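Local coordinates for PKS (Streptomyces sp. CNQ431, PDB 5YDA), which supplies the acyltransferase domain of a splenocin polyketide synthase, a broadly selective enzyme that probably loads acyl extender units onto the carrier protein, at residues 83-87 with 88-92; 272-275 with 276-280; 361-365 with 366-370. One frame throughout, in Å; residues are numbered along the deposited sequence.

Contact 1 of 3, residues 83-87 with 88-92; sequences VSASS and VPEAV
E90, in the first turn of helix 88-97, reaches back over the end of strand 79-85 and closes the tight turn between the two. Its CG lies anti to the backbone N (chi1 -160°) and the rest of the chain is extended, a shape that carries the carboxylate back past the start of the helix. CB rests 3.4 Å from S87 O; CD lies beside S86 N and A85 CA. OE2 accepts from S86 N at 2.8 Å, in a nearly straight bond (172° at the hydrogen) that arrives from well above the carboxylate plane, and a water that also makes a weak bond to S87 OG donates to it as well. OE1 takes a hydrogen from a second water, which reaches S86 OG too. Two hydrogen-bond donors at OE2 and one at OE1 should limit rotation of the carboxylate.

S87, at the N-cap, holds the same helix end. With OG set between its own backbone N and carbonyl carbon (chi1 85°), the hydroxyl oxygen accepts a weak 3.3 Å bond from E90 N, while S87 O receives A91 N at 3.0 Å. A85 CB meets A91 CB at 3.6 Å, and L34 of the neighbouring strand also packs on A91. This is a serine N-cap without the reciprocal bond of a capping box, since E90 ties the preceding turn at S86 N instead; it starts a helix of what is probably the linker domain that in such synthases joins ketosynthase to acyltransferase.

Contact 2 of 3, residues 272-275 with 276-280; sequences DAVD and RLEAE
R276 folds back along helix 271-283 and lays its guanidinium over the backbone one turn earlier. Backbone hydrogen bonds supply the frame: R276 N to D272 O, L277 N to A273 O, E278 N to V274 O and A279 N to D275 O run at 2.9 to 3.1 Å, the regular i to i+4 ladder of an alpha-helix.

The guanidinium of R276 owes its place to the bend at chi3 (-23°), which brings the flat group round so that A273 CA sits 3.6 Å above its plane, offset toward the rim. Its NH2 stands 4.0 Å from A273 CB and binds, weakly, a water that donates to A273 O, a carbonyl already used by the ladder. The carboxylate of D272 turns aside, its OD2 5.7 Å from R276 NH1, too far for a salt bridge, so any attraction is probably modest.

This helix packs against the four-stranded antiparallel sheet of the acyltransferase's smaller, ferredoxin-like subdomain, and its two faces differ accordingly. A273, V274 and L277 touch L254 on that sheet.

Van der Waals contact joins V274 and E278. The glutamate, extended beyond CG, runs at a slant to the valine, its OE1 3.6 Å from V274 CG1. That same oxygen forms a salt bridge with R290 of strand 288-290, which also pairs with D275 OD1; one arginine thus probably offsets the mutual repulsion of two carboxylates a turn apart.

Contact 3 of 3, residues 361-365 with 366-370; sequences ALWER and ERPVL
W363 O accepts from R367 N at 2.8 Å, the last turn of helix 355-366 closing on the residue that leaves it. The bond is bent, 142° at the hydrogen, and the donor is tilted from the carbonyl plane; one residue earlier, E366 N makes only a weak bond to L362 O. R367 then takes positive phi (42°), the chain turns through P368, and strand 369-372 begins. This is the helix-to-strand link of an alpha/beta fold: V369 is bonded to K111 and A113, L370 to V393 and V395, so the strand lies between 112-116 and 394-395 in the acyltransferase's central sheet.

The indole of W363 spans the turn. R367 CA, of the residue whose positive phi ends the helix, stands over its six-membered ring, 3.7 Å from the centroid, a CH-pi contact. P368 O lies at the ring's edge near CZ3, while P368 CD packs against CE3. L362 and L370 pass in opposite senses, their CD2 atoms 3.9 Å apart.

E366 OE1 forms a salt bridge with R365 NE (3.3 Å), lying in the guanidinium plane, and takes a weak bond from NH2; W333 adds a cation-pi contact to the arginine. R367 NH1 has a weak, long ion pair with E390. R367 CG sits over the indole face, and W363 CZ2 lies over one face of the R367 guanidinium, toward its rim, 3.3 Å from NH1.

How the contacts relate
All three contacts are local, each between neighbours in sequence, yet they sit in separate parts of the fold and share no element. Contacts 1 and 2 are peripheral, on opposite sides of the chain's centre, their own centres about 53 Å apart; contact 3, its centre about 16 Å from that of the chain, is the nearest to it and borders the main sheet. Each mixes buried and solvent-facing residues. Contact 1 starts a helix after a strand: a serine cap takes one helix amide, and a carboxylate held by waters takes an amide of the preceding turn. Contact 2 lies within a helix, where the ladder is complete and charged side chains settle over backbone or pair with the sheet. Contact 3 ends a helix before a strand, and there an aromatic ring is the largest single contributor.

Contact 1 of 3, residues 83-87 with 88-92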
loop_
_atom_site.group_PDB
_atom_site.type_symbol
_atom_site.label_atom_id
_atom_site.label_comp_id
_atom_site.label_asym_id
_atom_site.label_seq_id
_atom_site.Cartn_x
_atom_site.Cartn_y
_atom_site.Cartn_z
ATOM N N VAL A 83 8.158 -14.447 15.261
ATOM C CA VAL A 83 8.726 -15.163 14.129
ATOM C C VAL A 83 7.577 -15.815 13.376
ATOM O O VAL A 83 6.498 -16.031 13.929
ATOM C CB VAL A 83 9.774 -16.213 14.561
ATOM C CG1 VAL A 83 10.932 -15.536 15.279
ATOM C CG2 VAL A 83 9.135 -17.277 15.454
ATOM N N SER A 84 7.806 -16.087 12.096
ATOM C CA SER A 84 6.912 -16.878 11.269
ATOM C C SER A 84 7.610 -18.183 10.919
ATOM O O SER A 84 8.803 -18.180 10.599
ATOM C CB SER A 84 6.551 -16.143 9.973
ATOM O OG SER A 84 5.928 -14.907 10.244
ATOM N N ALA A 85 6.868 -19.290 10.957
ATOM C CA ALA A 85 7.476 -20.584 10.690
ATOM C C ALA A 85 6.411 -21.564 10.225
ATOM O O ALA A 85 5.262 -21.504 10.670
ATOM C CB ALA A 85 8.185 -21.131 11.934
ATOM N N SER A 86 6.800 -22.453 9.315
ATOM C CA SER A 86 5.975 -23.569 8.884
ATOM C C SER A 86 6.471 -24.896 9.445
ATOM O O SER A 86 5.947 -25.947 9.069
ATOM C CB SER A 86 5.928 -23.629 7.354
ATOM O OG SER A 86 5.369 -22.443 6.811
ATOM N N SER A 87 7.470 -24.867 10.330
ATOM C CA SER A 87 8.087 -26.058 10.911
ATOM C C SER A 87 8.944 -25.643 12.096
ATOM O O SER A 87 9.369 -24.488 12.208
ATOM C CB SER A 87 8.959 -26.800 9.904
ATOM O OG SER A 87 10.262 -26.237 9.881
ATOM N N VAL A 88 9.234 -26.615 12.952
ATOM C CA VAL A 88 9.998 -26.370 14.174
ATOM C C VAL A 88 11.435 -25.942 13.876
ATOM O O VAL A 88 11.908 -24.974 14.491
ATOM C CB VAL A 88 9.968 -27.602 15.089
ATOM C CG1 VAL A 88 11.200 -27.625 15.982
ATOM C CG2 VAL A 88 8.693 -27.596 15.927
ATOM N N PRO A 89 12.182 -26.611 12.982
ATOM C CA PRO A 89 13.522 -26.088 12.663
ATOM C C PRO A 89 13.496 -24.646 12.195
ATOM O O PRO A 89 14.373 -23.860 12.574
ATOM C CB PRO A 89 14.024 -27.023 11.553
ATOM C CG PRO A 89 13.205 -28.236 11.665
ATOM C CD PRO A 89 11.876 -27.822 12.195
ATOM N N GLU A 90 12.510 -24.284 11.367
ATOM C CA GLU A 90 12.389 -22.904 10.906
ATOM C C GLU A 90 12.220 -21.953 12.086
ATOM O O GLU A 90 12.917 -20.937 12.186
ATOM C CB GLU A 90 11.217 -22.784 9.927
ATOM C CG GLU A 90 11.291 -21.561 9.032
ATOM C CD GLU A 90 10.051 -21.348 8.164
ATOM O OE1 GLU A 90 9.904 -20.215 7.652
ATOM O OE2 GLU A 90 9.235 -22.289 7.983
ATOM N N ALA A 91 11.329 -22.297 13.017
ATOM C CA ALA A 91 11.081 -21.435 14.168
ATOM C C ALA A 91 12.322 -21.300 15.038
ATOM O O ALA A 91 12.687 -20.192 15.449
ATOM C CB ALA A 91 9.909 -21.977 14.980
ATOM N N VAL A 92 12.982 -22.422 15.333
ATOM C CA VAL A 92 14.200 -22.391 16.140
ATOM C C VAL A 92 15.219 -21.447 15.519
ATOM O O VAL A 92 15.758 -20.558 16.190
ATOM C CB VAL A 92 14.777 -23.812 16.299
ATOM C CG1 VAL A 92 16.231 -23.744 16.750
ATOM C CG2 VAL A 92 13.943 -24.629 17.283
HETATM O O HOH W 1 7.237 -19.937 6.613
HETATM O O HOH W 2 10.425 -24.588 6.888
#

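Contact 2 of 3, residues 272-275 with 276-280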
loop_
_atom_site.group_PDB
_atom_site.type_symbol
_atom_site.label_atom_id
_atom_site.label_comp_id
_atom_site.label_asym_id
_atom_site.label_seq_id
_atom_site.Cartn_x
_atom_site.Cartn_y
_atom_site.Cartn_z
ATOM N N ASP A 272 7.926 17.137 -25.428
ATOM C CA ASP A 272 8.969 18.104 -25.775
ATOM C C ASP A 272 9.382 18.935 -24.565
ATOM O O ASP A 272 10.573 19.126 -24.306
ATOM C CB ASP A 272 8.490 19.032 -26.895
ATOM C CG ASP A 272 8.521 18.372 -28.259
ATOM O OD1 ASP A 272 9.156 17.296 -28.397
ATOM O OD2 ASP A 272 7.917 18.945 -29.198
ATOM N N ALA A 273 8.402 19.474 -23.842
ATOM C CA ALA A 273 8.703 20.253 -22.648
ATOM C C ALA A 273 9.426 19.405 -21.600
ATOM O O ALA A 273 10.332 19.892 -20.915
ATOM C CB ALA A 273 7.414 20.841 -22.073
ATOM N N VAL A 274 9.049 18.130 -21.472
ATOM C CA VAL A 274 9.696 17.267 -20.487
ATOM C C VAL A 274 11.134 16.981 -20.904
ATOM O O VAL A 274 12.045 16.972 -20.061
ATOM C CB VAL A 274 8.879 15.971 -20.286
ATOM C CG1 VAL A 274 9.702 14.908 -19.569
ATOM C CG2 VAL A 274 7.612 16.261 -19.493
ATOM N N ASP A 275 11.362 16.758 -22.212
ATOM C CA ASP A 275 12.721 16.620 -22.740
ATOM C C ASP A 275 13.594 17.806 -22.338
ATOM O O ASP A 275 14.722 17.634 -21.860
ATOM C CB ASP A 275 12.698 16.498 -24.266
ATOM C CG ASP A 275 12.213 15.143 -24.745
ATOM O OD1 ASP A 275 12.170 14.199 -23.934
ATOM O OD2 ASP A 275 11.892 15.018 -25.946
ATOM N N ARG A 276 13.081 19.024 -22.512
ATOM C CA ARG A 276 13.910 20.184 -22.221
ATOM C C ARG A 276 14.152 20.328 -20.728
ATOM O O ARG A 276 15.259 20.687 -20.316
ATOM C CB ARG A 276 13.293 21.455 -22.808
ATOM C CG ARG A 276 13.256 21.419 -24.331
ATOM C CD ARG A 276 12.526 22.592 -24.973
ATOM N NE ARG A 276 11.573 23.241 -24.090
ATOM C CZ ARG A 276 10.269 23.300 -24.325
ATOM N NH1 ARG A 276 9.729 22.754 -25.411
ATOM N NH2 ARG A 276 9.489 23.916 -23.437
ATOM N N LEU A 277 13.139 20.053 -19.901
ATOM C CA LEU A 277 13.359 20.035 -18.460
ATOM C C LEU A 277 14.467 19.057 -18.082
ATOM O O LEU A 277 15.329 19.369 -17.253
ATOM C CB LEU A 277 12.064 19.671 -17.737
ATOM C CG LEU A 277 12.228 19.476 -16.225
ATOM C CD1 LEU A 277 12.659 20.795 -15.571
ATOM C CD2 LEU A 277 10.945 18.960 -15.591
ATOM N N GLU A 278 14.462 17.870 -18.684
ATOM C CA GLU A 278 15.476 16.883 -18.345
ATOM C C GLU A 278 16.868 17.373 -18.730
ATOM O O GLU A 278 17.821 17.187 -17.966
ATOM C CB GLU A 278 15.144 15.544 -19.006
ATOM C CG GLU A 278 13.931 14.892 -18.341
ATOM C CD GLU A 278 13.550 13.551 -18.934
ATOM O OE1 GLU A 278 12.570 12.970 -18.432
ATOM O OE2 GLU A 278 14.212 13.079 -19.891
ATOM N N ALA A 279 16.996 18.038 -19.887
ATOM C CA ALA A 279 18.273 18.637 -20.267
ATOM C C ALA A 279 18.730 19.657 -19.229
ATOM O O ALA A 279 19.900 19.677 -18.844
ATOM C CB ALA A 279 18.178 19.302 -21.648
ATOM N N GLU A 280 17.816 20.517 -18.763
ATOM C CA GLU A 280 18.207 21.517 -17.783
ATOM C C GLU A 280 18.442 20.912 -16.398
ATOM O O GLU A 280 19.293 21.410 -15.649
ATOM C CB GLU A 280 17.170 22.647 -17.736
ATOM C CG GLU A 280 17.369 23.700 -18.895
ATOM C CD GLU A 280 18.707 24.524 -18.811
ATOM O OE1 GLU A 280 19.451 24.376 -17.821
ATOM O OE2 GLU A 280 19.020 25.338 -19.723
HETATM O O HOH W 3 10.404 23.017 -20.425
#

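Contact 3 of 3, residues 361-365 with 366-370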
loop_
_atom_site.group_PDB
_atom_site.type_symbol
_atom_site.label_atom_id
_atom_site.label_comp_id
_atom_site.label_asym_id
_atom_site.label_seq_id
_atom_site.Cartn_x
_atom_site.Cartn_y
_atom_site.Cartn_z
ATOM N N ALA A 361 -0.106 15.522 7.637
ATOM C CA ALA A 361 -1.398 15.687 8.303
ATOM C C ALA A 361 -1.849 14.387 8.955
ATOM O O ALA A 361 -2.363 14.392 10.079
ATOM C CB ALA A 361 -2.453 16.162 7.310
ATOM N N LEU A 362 -1.677 13.266 8.250
ATOM C CA LEU A 362 -2.023 11.967 8.812
ATOM C C LEU A 362 -1.263 11.720 10.101
ATOM O O LEU A 362 -1.842 11.303 11.109
ATOM C CB LEU A 362 -1.703 10.883 7.792
ATOM C CG LEU A 362 -2.185 9.468 8.011
ATOM C CD1 LEU A 362 -3.526 9.351 7.308
ATOM C CD2 LEU A 362 -1.192 8.500 7.408
ATOM N N TRP A 363 0.036 12.010 10.089
ATOM C CA TRP A 363 0.891 11.719 11.230
ATOM C C TRP A 363 0.569 12.621 12.410
ATOM O O TRP A 363 0.624 12.192 13.566
ATOM C CB TRP A 363 2.352 11.888 10.820
ATOM C CG TRP A 363 3.289 11.686 11.956
ATOM C CD1 TRP A 363 3.945 12.651 12.679
ATOM C CD2 TRP A 363 3.667 10.432 12.520
ATOM N NE1 TRP A 363 4.714 12.063 13.651
ATOM C CE2 TRP A 363 4.562 10.702 13.574
ATOM C CE3 TRP A 363 3.330 9.107 12.238
ATOM C CZ2 TRP A 363 5.127 9.693 14.342
ATOM C CZ3 TRP A 363 3.890 8.113 12.992
ATOM C CH2 TRP A 363 4.777 8.405 14.035
ATOM N N GLU A 364 0.249 13.881 12.135
ATOM C CA GLU A 364 0.111 14.850 13.210
ATOM C C GLU A 364 -1.145 14.598 14.033
ATOM O O GLU A 364 -1.159 14.875 15.235
ATOM C CB GLU A 364 0.121 16.260 12.626
ATOM C CG GLU A 364 0.582 17.311 13.605
ATOM C CD GLU A 364 -0.571 18.109 14.173
ATOM O OE1 GLU A 364 -1.420 18.559 13.370
ATOM O OE2 GLU A 364 -0.634 18.281 15.416
ATOM N N ARG A 365 -2.200 14.054 13.424
ATOM C CA ARG A 365 -3.387 13.754 14.215
ATOM C C ARG A 365 -3.247 12.434 14.956
ATOM O O ARG A 365 -3.509 12.365 16.160
ATOM C CB ARG A 365 -4.637 13.732 13.337
ATOM C CG ARG A 365 -5.867 14.206 14.083
ATOM C CD ARG A 365 -7.056 14.374 13.171
ATOM N NE ARG A 365 -7.597 13.091 12.730
ATOM C CZ ARG A 365 -8.567 12.981 11.824
ATOM N NH1 ARG A 365 -9.085 14.079 11.274
ATOM N NH2 ARG A 365 -9.019 11.783 11.467
ATOM N N GLU A 366 -2.820 11.377 14.260
ATOM C CA GLU A 366 -2.892 10.025 14.811
ATOM C C GLU A 366 -1.553 9.465 15.285
ATOM O O GLU A 366 -1.546 8.589 16.156
ATOM C CB GLU A 366 -3.481 9.056 13.769
ATOM C CG GLU A 366 -4.721 9.558 13.017
ATOM C CD GLU A 366 -5.997 9.470 13.853
ATOM O OE1 GLU A 366 -7.064 9.908 13.368
ATOM O OE2 GLU A 366 -5.938 8.959 14.992
ATOM N N ARG A 367 -0.428 9.935 14.735
ATOM C CA ARG A 367 0.855 9.248 14.858
ATOM C C ARG A 367 0.695 7.736 14.683
ATOM O O ARG A 367 1.210 6.951 15.489
ATOM C CB ARG A 367 1.516 9.599 16.192
ATOM C CG ARG A 367 2.142 11.005 16.145
ATOM C CD ARG A 367 2.754 11.459 17.457
ATOM N NE ARG A 367 3.543 10.406 18.081
ATOM C CZ ARG A 367 4.866 10.293 17.978
ATOM N NH1 ARG A 367 5.568 11.174 17.267
ATOM N NH2 ARG A 367 5.489 9.294 18.590
ATOM N N PRO A 368 0.030 7.288 13.619
ATOM C CA PRO A 368 -0.323 5.873 13.513
ATOM C C PRO A 368 0.812 5.034 12.940
ATOM O O PRO A 368 1.755 5.543 12.332
ATOM C CB PRO A 368 -1.519 5.898 12.563
ATOM C CG PRO A 368 -1.178 7.022 11.621
ATOM C CD PRO A 368 -0.361 8.032 12.407
ATOM N N VAL A 369 0.713 3.721 13.183
ATOM C CA VAL A 369 1.467 2.756 12.399
ATOM C C VAL A 369 1.103 2.935 10.928
ATOM O O VAL A 369 -0.078 3.024 10.565
ATOM C CB VAL A 369 1.173 1.327 12.890
ATOM C CG1 VAL A 369 1.973 0.299 12.083
ATOM C CG2 VAL A 369 1.466 1.176 14.396
ATOM N N LEU A 370 2.114 3.009 10.072
ATOM C CA LEU A 370 1.905 3.212 8.641
ATOM C C LEU A 370 2.024 1.870 7.916
ATOM O O LEU A 370 3.100 1.255 7.902
ATOM C CB LEU A 370 2.909 4.221 8.089
ATOM C CG LEU A 370 2.940 5.569 8.794
ATOM C CD1 LEU A 370 3.887 6.510 8.074
ATOM C CD2 LEU A 370 1.543 6.158 8.854
#